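Local coordinates for protein D-lactate dehydrogenase (Fermentative) (Pseudomonas aeruginosa, PDB 5Z20) that probably reduces pyruvate to D-lactate with NADH, as a fermentative D-lactate dehydrogenase of the D-isomer specific 2-hydroxyacid dehydrogenase family, at residues F61-A66 against T85-L90. Residues are numbered along the deposited sequence; the frame is centred on the assembly and turned at random.
Sequences FEVVCA and TRLVAL
Strands 63-66 and 87-90 run parallel as neighbours in a five-stranded sheet, their axes 4.7 Å apart at 24°, with Val63 beside Leu87 and Ala66 beside Leu90. Helix 74-82 links them in sequence, which makes a beta-alpha-beta unit. As parallel pairing requires, Val64 bonds to the two residues flanking its partner Val88, its N donating to Leu87 O and its O accepting from Ala89 N at 2.8 Å, while Ala66 N continues the pattern to Ala89 O. The side chain of Leu90, at the C-terminal end, is about 8 Å from the bound oxamic acid. On one face Val63 and Leu87 lie side by side, CG1 to CD2 4.2 Å, and helix 317-335 packs there through Ile331 and Trp334. Val64 points to the other face, and its CG2 touches OG1 and CG2 of Thr85, the two side chains crossing at about a right angle. Just before the strands begin, Glu62 O receives two donors, Arg86 N at 2.7 Å and Leu87 N at 3.0 Å. The Glu62 and Arg86 side chains extend the same way into a salt bridge: their planes are 75° apart, so NH1 meets OE2 from above the carboxylate plane while OE2 stays in the guanidinium plane. Thr85 chi1 of -64° sets OG1 beside its own backbone N, from where the hydroxyl donates to Phe61 O at 2.8 Å.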
loop_
_atom_site.group_PDB
_atom_site.type_symbol
_atom_site.label_atom_id
_atom_site.label_comp_id
_atom_site.label_asym_id
_atom_site.label_seq_id
_atom_site.Cartn_x
_atom_site.Cartn_y
_atom_site.Cartn_z
ATOM N N PHE B 61 -39.926 17.174 -9.127
ATOM C CA PHE B 61 -39.866 16.243 -7.982
ATOM C C PHE B 61 -40.289 17.014 -6.747
ATOM O O PHE B 61 -39.704 18.030 -6.370
ATOM C CB PHE B 61 -38.474 15.663 -7.779
ATOM C CG PHE B 61 -38.115 14.549 -8.728
ATOM C CD1 PHE B 61 -37.610 14.824 -9.976
ATOM C CD2 PHE B 61 -38.364 13.232 -8.404
ATOM C CE1 PHE B 61 -37.310 13.800 -10.883
ATOM C CE2 PHE B 61 -38.064 12.212 -9.284
ATOM C CZ PHE B 61 -37.507 12.486 -10.515
ATOM N N GLU B 62 -41.332 16.503 -6.117
ATOM C CA GLU B 62 -41.854 17.116 -4.922
ATOM C C GLU B 62 -40.890 17.077 -3.763
ATOM O O GLU B 62 -40.907 17.974 -2.935
ATOM C CB GLU B 62 -43.187 16.458 -4.500
ATOM C CG GLU B 62 -44.333 16.925 -5.365
ATOM C CD GLU B 62 -45.648 16.959 -4.643
ATOM O OE1 GLU B 62 -45.815 16.199 -3.671
ATOM O OE2 GLU B 62 -46.505 17.759 -5.100
ATOM N N VAL B 63 -40.137 15.985 -3.685
ATOM C CA VAL B 63 -39.206 15.770 -2.609
ATOM C C VAL B 63 -37.835 15.540 -3.151
ATOM O O VAL B 63 -37.612 14.698 -4.060
ATOM C CB VAL B 63 -39.610 14.535 -1.751
ATOM C CG1 VAL B 63 -38.667 14.378 -0.588
ATOM C CG2 VAL B 63 -41.039 14.704 -1.210
ATOM N N VAL B 64 -36.893 16.220 -2.535
ATOM C CA VAL B 64 -35.490 16.029 -2.838
ATOM C C VAL B 64 -34.799 15.549 -1.578
ATOM O O VAL B 64 -34.975 16.128 -0.519
ATOM C CB VAL B 64 -34.890 17.344 -3.348
ATOM C CG1 VAL B 64 -33.405 17.331 -3.325
ATOM C CG2 VAL B 64 -35.350 17.582 -4.794
ATOM N N CYS B 65 -34.024 14.471 -1.713
ATOM C CA CYS B 65 -33.221 13.929 -0.597
ATOM C C CYS B 65 -31.750 14.189 -0.825
ATOM O O CYS B 65 -31.159 13.738 -1.849
ATOM C CB CYS B 65 -33.431 12.461 -0.452
ATOM S SG CYS B 65 -32.522 11.768 0.971
ATOM N N ALA B 66 -31.168 14.987 0.068
ATOM C CA ALA B 66 -29.806 15.467 -0.070
ATOM C C ALA B 66 -28.922 14.962 1.053
ATOM O O ALA B 66 -29.402 14.691 2.183
ATOM C CB ALA B 66 -29.792 16.974 -0.045
ATOM N N THR B 85 -40.379 21.619 -6.239
ATOM C CA THR B 85 -39.976 20.828 -5.071
ATOM C C THR B 85 -40.610 21.447 -3.824
ATOM O O THR B 85 -40.525 22.628 -3.660
ATOM C CB THR B 85 -38.440 20.780 -4.933
ATOM O OG1 THR B 85 -37.892 20.084 -6.080
ATOM C CG2 THR B 85 -38.054 20.059 -3.646
ATOM N N ARG B 86 -41.173 20.618 -2.981
ATOM C CA ARG B 86 -41.899 21.079 -1.852
ATOM C C ARG B 86 -41.297 20.714 -0.512
ATOM O O ARG B 86 -41.599 21.341 0.459
ATOM C CB ARG B 86 -43.331 20.622 -1.990
ATOM C CG ARG B 86 -44.064 21.381 -3.078
ATOM C CD ARG B 86 -45.443 20.829 -3.351
ATOM N NE ARG B 86 -46.287 20.997 -2.195
ATOM C CZ ARG B 86 -47.198 20.130 -1.793
ATOM N NH1 ARG B 86 -47.408 19.015 -2.461
ATOM N NH2 ARG B 86 -47.905 20.389 -0.719
ATOM N N LEU B 87 -40.411 19.729 -0.491
ATOM C CA LEU B 87 -39.748 19.248 0.753
ATOM C C LEU B 87 -38.296 18.879 0.482
ATOM O O LEU B 87 -37.973 18.240 -0.510
ATOM C CB LEU B 87 -40.427 18.015 1.280
ATOM C CG LEU B 87 -39.818 17.334 2.510
ATOM C CD1 LEU B 87 -39.961 18.249 3.727
ATOM C CD2 LEU B 87 -40.477 16.008 2.775
ATOM N N VAL B 88 -37.437 19.340 1.371
ATOM C CA VAL B 88 -36.038 18.950 1.359
ATOM C C VAL B 88 -35.769 18.015 2.529
ATOM O O VAL B 88 -35.917 18.403 3.675
ATOM C CB VAL B 88 -35.159 20.159 1.481
ATOM C CG1 VAL B 88 -33.713 19.744 1.622
ATOM C CG2 VAL B 88 -35.331 20.999 0.234
ATOM N N ALA B 89 -35.426 16.775 2.196
ATOM C CA ALA B 89 -35.202 15.753 3.202
ATOM C C ALA B 89 -33.700 15.471 3.264
ATOM O O ALA B 89 -33.088 15.008 2.271
ATOM C CB ALA B 89 -35.928 14.495 2.820
ATOM N N LEU B 90 -33.113 15.779 4.406
ATOM C CA LEU B 90 -31.647 15.559 4.622
ATOM C C LEU B 90 -31.502 14.192 5.170
ATOM O O LEU B 90 -32.052 13.878 6.248
ATOM C CB LEU B 90 -31.100 16.543 5.617
ATOM C CG LEU B 90 -31.397 18.030 5.343
ATOM C CD1 LEU B 90 -30.698 18.936 6.371
ATOM C CD2 LEU B 90 -30.910 18.451 3.944
#